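Local atomic coordinates of chymotrypsin-like serine protease (Equine arteritis virus, PDB entry 1MBM), a protein that probably cleaves viral polyprotein as a chymotrypsin-like serine protease, the nsp4 proteinase of equine arteritis virus. Residues A[27-32]-A[60-65]; A[33-38]-A[52-57]. One frame throughout, in Å; residues are numbered along the deposited sequence.

Contact 1: A[27-32]-A[60-65]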
loop_
_atom_site.group_PDB
_atom_site.type_symbol
_atom_site.label_atom_id
_atom_site.label_comp_id
_atom_site.label_asym_id
_atom_site.label_seq_id
_atom_site.Cartn_x
_atom_site.Cartn_y
_atom_site.Cartn_z
ATOM N N VAL A 27 3.746 13.744 -9.694
ATOM C CA VAL A 27 3.886 12.304 -9.867
ATOM C C VAL A 27 2.628 11.551 -9.458
ATOM O O VAL A 27 2.057 11.805 -8.397
ATOM C CB VAL A 27 5.071 11.766 -9.041
ATOM C CG1 VAL A 27 5.288 10.277 -9.310
ATOM C CG2 VAL A 27 6.329 12.552 -9.355
ATOM N N VAL A 28 2.207 10.618 -10.299
ATOM C CA VAL A 28 1.018 9.819 -10.026
ATOM C C VAL A 28 1.382 8.334 -9.948
ATOM O O VAL A 28 1.870 7.767 -10.911
ATOM C CB VAL A 28 -0.054 10.047 -11.128
ATOM C CG1 VAL A 28 -1.297 9.163 -10.892
ATOM C CG2 VAL A 28 -0.436 11.534 -11.213
ATOM N N LEU A 29 1.115 7.701 -8.815
ATOM C CA LEU A 29 1.397 6.269 -8.641
ATOM C C LEU A 29 0.136 5.419 -8.600
ATOM O O LEU A 29 -0.880 5.847 -8.068
ATOM C CB LEU A 29 2.141 6.022 -7.336
ATOM C CG LEU A 29 3.376 6.871 -7.077
ATOM C CD1 LEU A 29 3.957 6.533 -5.698
ATOM C CD2 LEU A 29 4.408 6.680 -8.190
ATOM N N THR A 30 0.228 4.204 -9.131
ATOM C CA THR A 30 -0.863 3.229 -9.102
ATOM C C THR A 30 -0.256 1.869 -9.452
ATOM O O THR A 30 0.980 1.733 -9.506
ATOM C CB THR A 30 -2.037 3.631 -10.076
ATOM O OG1 THR A 30 -3.170 2.772 -9.890
ATOM C CG2 THR A 30 -1.657 3.424 -11.558
ATOM N N ALA A 31 -1.109 0.864 -9.644
ATOM C CA ALA A 31 -0.657 -0.485 -9.981
ATOM C C ALA A 31 -0.691 -0.714 -11.493
ATOM O O ALA A 31 -1.632 -0.300 -12.168
ATOM C CB ALA A 31 -1.509 -1.529 -9.273
ATOM N N SER A 32 0.321 -1.399 -12.012
ATOM C CA SER A 32 0.396 -1.675 -13.452
ATOM C C SER A 32 -0.809 -2.456 -13.993
ATOM O O SER A 32 -1.292 -2.175 -15.086
ATOM C CB SER A 32 1.690 -2.415 -13.784
ATOM O OG SER A 32 2.807 -1.694 -13.290
ATOM N N PHE A 60 4.398 -1.976 -10.099
ATOM C CA PHE A 60 4.526 -0.569 -9.681
ATOM C C PHE A 60 4.456 0.338 -10.911
ATOM O O PHE A 60 5.282 0.207 -11.806
ATOM C CB PHE A 60 5.872 -0.329 -8.972
ATOM C CG PHE A 60 6.005 1.056 -8.377
ATOM C CD1 PHE A 60 6.485 2.115 -9.140
ATOM C CD2 PHE A 60 5.635 1.295 -7.057
ATOM C CE1 PHE A 60 6.612 3.396 -8.595
ATOM C CE2 PHE A 60 5.753 2.567 -6.512
ATOM C CZ PHE A 60 6.244 3.616 -7.282
ATOM N N ALA A 61 3.483 1.249 -10.952
ATOM C CA ALA A 61 3.301 2.135 -12.108
ATOM C C ALA A 61 3.391 3.615 -11.743
ATOM O O ALA A 61 2.730 4.076 -10.823
ATOM C CB ALA A 61 1.966 1.848 -12.791
ATOM N N GLU A 62 4.196 4.364 -12.481
ATOM C CA GLU A 62 4.380 5.781 -12.192
ATOM C C GLU A 62 4.201 6.650 -13.429
ATOM O O GLU A 62 4.809 6.386 -14.477
ATOM C CB GLU A 62 5.787 6.010 -11.608
ATOM C CG GLU A 62 6.239 7.465 -11.562
ATOM C CD GLU A 62 7.683 7.599 -11.081
ATOM O OE1 GLU A 62 7.979 7.181 -9.954
ATOM O OE2 GLU A 62 8.524 8.107 -11.836
ATOM N N ALA A 63 3.384 7.695 -13.294
ATOM C CA ALA A 63 3.206 8.691 -14.350
ATOM C C ALA A 63 3.676 10.040 -13.848
ATOM O O ALA A 63 3.668 10.300 -12.641
ATOM C CB ALA A 63 1.735 8.798 -14.754
ATOM N N VAL A 64 4.091 10.896 -14.773
ATOM C CA VAL A 64 4.467 12.257 -14.427
ATOM C C VAL A 64 3.645 13.239 -15.252
ATOM O O VAL A 64 3.246 12.944 -16.385
ATOM C CB VAL A 64 5.979 12.544 -14.600
ATOM C CG1 VAL A 64 6.804 11.640 -13.699
ATOM C CG2 VAL A 64 6.407 12.415 -16.058
ATOM N N THR A 65 3.338 14.377 -14.647
ATOM C CA THR A 65 2.616 15.446 -15.318
ATOM C C THR A 65 3.071 16.744 -14.667
ATOM O O THR A 65 4.079 16.749 -13.964
ATOM C CB THR A 65 1.062 15.224 -15.295
ATOM O OG1 THR A 65 0.405 16.372 -15.827
ATOM C CG2 THR A 65 0.512 15.135 -13.888
#
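Two reciprocal pairs of backbone hydrogen bonds join V28 to A63 and T30 to A61, a compact example of how antiparallel strands set the order of their side chains. The V28 pair is the straighter: V28 N lies 2.8 Å from A63 O, with 176° at the hydrogen, and A63 N reaches V28 O at the same length. The T30 pair is more bent, down to 148° where A61 N meets T30 O at 2.9 Å. CA-H...O contacts fill in between, such as L29 CA to A61 O at 3.4 Å.

On the face that carries V27, L29 and E62, the aliphatic part of the glutamate does the packing. Its CG stands anti to the backbone N (chi1 166°) and touches V27 CG1 at 3.7 Å, while L29 CD2 lies against E62 CB, the two side chains running alongside each other. L29 CD2 also meets F60 CZ at 3.7 Å, approaching the ring obliquely. The carboxylate looks beyond the pair, forming a salt bridge from OE2 to R22. The opposite face carries V28, T30, A61 and A63: T30 CG2 rests 4.1 Å from A61 CB, and V28 CB is close to A63 CB. T30 OG1 bonds to T16 O. Just past the strand end, S32 OG bonds to G58 O.

Within the six-stranded antiparallel barrel, strand 25-31 is hydrogen-bonded along its other edge to strand 14-22, V27 to W20 and L29 to S18; strand 60-65 continues the sheet into strand 48-57, whose F54 touches T30 and A63.

Contact 2: A[33-38]-A[52-57]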
loop_
_atom_site.group_PDB
_atom_site.type_symbol
_atom_site.label_atom_id
_atom_site.label_comp_id
_atom_site.label_asym_id
_atom_site.label_seq_id
_atom_site.Cartn_x
_atom_site.Cartn_y
_atom_site.Cartn_z
ATOM N N HIS A 33 -1.300 -3.432 -13.237
ATOM C CA HIS A 33 -2.417 -4.237 -13.734
ATOM C C HIS A 33 -3.734 -3.439 -13.774
ATOM O O HIS A 33 -4.665 -3.810 -14.475
ATOM C CB HIS A 33 -2.564 -5.543 -12.951
ATOM C CG HIS A 33 -3.149 -5.373 -11.585
ATOM N ND1 HIS A 33 -2.387 -5.031 -10.488
ATOM C CD2 HIS A 33 -4.418 -5.518 -11.134
ATOM C CE1 HIS A 33 -3.164 -4.959 -9.423
ATOM N NE2 HIS A 33 -4.401 -5.247 -9.788
ATOM N N VAL A 34 -3.803 -2.350 -13.014
ATOM C CA VAL A 34 -4.940 -1.442 -13.080
ATOM C C VAL A 34 -4.856 -0.654 -14.395
ATOM O O VAL A 34 -5.863 -0.451 -15.089
ATOM C CB VAL A 34 -4.954 -0.483 -11.877
ATOM C CG1 VAL A 34 -5.890 0.703 -12.127
ATOM C CG2 VAL A 34 -5.355 -1.238 -10.611
ATOM N N VAL A 35 -3.641 -0.225 -14.734
ATOM C CA VAL A 35 -3.377 0.498 -15.981
ATOM C C VAL A 35 -3.657 -0.382 -17.202
ATOM O O VAL A 35 -4.492 -0.052 -18.046
ATOM C CB VAL A 35 -1.909 1.003 -16.024
ATOM C CG1 VAL A 35 -1.601 1.635 -17.353
ATOM C CG2 VAL A 35 -1.663 2.008 -14.908
ATOM N N GLY A 36 -2.970 -1.517 -17.285
ATOM C CA GLY A 36 -3.145 -2.421 -18.410
ATOM C C GLY A 36 -2.061 -2.230 -19.451
ATOM O O GLY A 36 -1.384 -1.202 -19.467
ATOM N N ARG A 37 -1.923 -3.204 -20.346
ATOM C CA ARG A 37 -0.876 -3.183 -21.366
ATOM C C ARG A 37 -0.848 -1.946 -22.279
ATOM O O ARG A 37 0.218 -1.500 -22.675
ATOM C CB ARG A 37 -0.888 -4.476 -22.192
ATOM C CG ARG A 37 -0.496 -4.263 -23.654
ATOM C CD ARG A 37 0.542 -5.217 -24.218
ATOM N NE ARG A 37 0.564 -5.140 -25.677
ATOM C CZ ARG A 37 1.029 -6.093 -26.473
ATOM N NH1 ARG A 37 1.529 -7.211 -25.963
ATOM N NH2 ARG A 37 0.999 -5.928 -27.785
ATOM N N ALA A 38 -2.005 -1.375 -22.596
ATOM C CA ALA A 38 -2.028 -0.172 -23.422
ATOM C C ALA A 38 -1.313 1.003 -22.735
ATOM O O ALA A 38 -1.129 2.056 -23.342
ATOM C CB ALA A 38 -3.450 0.199 -23.800
ATOM N N LEU A 52 -3.320 9.636 -18.312
ATOM C CA LEU A 52 -1.871 9.569 -18.169
ATOM C C LEU A 52 -1.234 8.308 -18.766
ATOM O O LEU A 52 -1.889 7.287 -18.900
ATOM C CB LEU A 52 -1.526 9.603 -16.687
ATOM C CG LEU A 52 -2.144 10.756 -15.901
ATOM C CD1 LEU A 52 -2.356 10.368 -14.444
ATOM C CD2 LEU A 52 -1.273 11.964 -16.023
ATOM N N THR A 53 0.055 8.407 -19.091
ATOM C CA THR A 53 0.863 7.281 -19.569
ATOM C C THR A 53 1.819 6.893 -18.434
ATOM O O THR A 53 2.396 7.772 -17.787
ATOM C CB THR A 53 1.640 7.685 -20.842
ATOM O OG1 THR A 53 0.769 7.591 -21.977
ATOM C CG2 THR A 53 2.723 6.682 -21.178
ATOM N N PHE A 54 2.003 5.593 -18.207
ATOM C CA PHE A 54 2.771 5.118 -17.057
ATOM C C PHE A 54 4.021 4.307 -17.389
ATOM O O PHE A 54 3.999 3.427 -18.244
ATOM C CB PHE A 54 1.879 4.233 -16.175
ATOM C CG PHE A 54 0.768 4.973 -15.489
ATOM C CD1 PHE A 54 -0.402 5.297 -16.177
ATOM C CD2 PHE A 54 0.879 5.330 -14.152
ATOM C CE1 PHE A 54 -1.434 5.981 -15.540
ATOM C CE2 PHE A 54 -0.140 6.021 -13.518
ATOM C CZ PHE A 54 -1.310 6.343 -14.224
ATOM N N LYS A 55 5.110 4.593 -16.692
ATOM C CA LYS A 55 6.278 3.733 -16.785
ATOM C C LYS A 55 6.118 2.682 -15.688
ATOM O O LYS A 55 5.681 2.987 -14.574
ATOM C CB LYS A 55 7.575 4.526 -16.629
ATOM C CG LYS A 55 7.633 5.754 -17.539
ATOM C CD LYS A 55 9.042 6.039 -18.045
ATOM C CE LYS A 55 10.039 6.167 -16.899
ATOM N NZ LYS A 55 11.434 6.301 -17.415
ATOM N N LYS A 56 6.446 1.437 -16.012
ATOM C CA LYS A 56 6.194 0.338 -15.101
ATOM C C LYS A 56 7.432 -0.431 -14.685
ATOM O O LYS A 56 8.387 -0.555 -15.450
ATOM C CB LYS A 56 5.210 -0.640 -15.750
ATOM C CG LYS A 56 3.841 -0.060 -16.016
ATOM C CD LYS A 56 3.127 -0.905 -17.059
ATOM C CE LYS A 56 1.648 -0.565 -17.171
ATOM N NZ LYS A 56 1.061 -1.334 -18.306
ATOM N N ASN A 57 7.402 -0.927 -13.452
ATOM C CA ASN A 57 8.412 -1.835 -12.940
ATOM C C ASN A 57 7.643 -2.912 -12.179
ATOM O O ASN A 57 7.241 -2.717 -11.027
ATOM C CB ASN A 57 9.414 -1.116 -12.034
ATOM C CG ASN A 57 10.643 -1.965 -11.760
ATOM O OD1 ASN A 57 10.607 -3.184 -11.927
ATOM N ND2 ASN A 57 11.736 -1.329 -11.355
#
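With chi1 at 175°, V35 sets CG1 anti to its own backbone N and leaves CG2 beside that N, so that both methyls meet F54, while the nearly extended chain of K56 runs across to the same short helix. The setting is the N-terminal barrel of a chymotrypsin-like protease, where strand 48-57 packs beside helix 32-35, which carries H33, probably the histidine of the catalytic triad.

V35 CG2 sits over one face of the F54 ring, 3.9 Å from its centroid and 17° off the normal: a CH-pi contact displaced toward CD1. The valine and the phenylalanine are both buried, and F54 also touches A41 and A61. K56 passes on the other branch of the valine, its CE 3.9 Å from V35 CG1, so K56 packs through CE while NZ makes the polar contact.

G36 leaves the helix with positive phi, and the turn presents its carbonyl to the lysine. The ammonium does not follow a lone pair of that oxygen; it approaches from above the carbonyl plane, 62° out of it, with K56 NZ 2.7 Å from G36 O.

Contact 2 lies nested in the chain loop that contact 1 closes, their centres about 8 Å apart. Strand 25-31 runs directly into helix 32-35, and strand 48-57 turns back into strand 60-65, so the segments of contact 2 follow 27-32 and precede 60-65 along the chain. They join where K55 N approaches E62 O at 2.9 Å, a probable hydrogen bond, and where S32 OG packs 3.3 Å from K56 CG. The likely catalytic corner lies at this junction: A31 touches D59, and H33 ND1 hydrogen-bonds to D59 OD1, while H33 NE2 makes a weak hydrogen bond to S114 OG, a pattern consistent with the Ser-His-Asp triad of chymotrypsin-like enzymes.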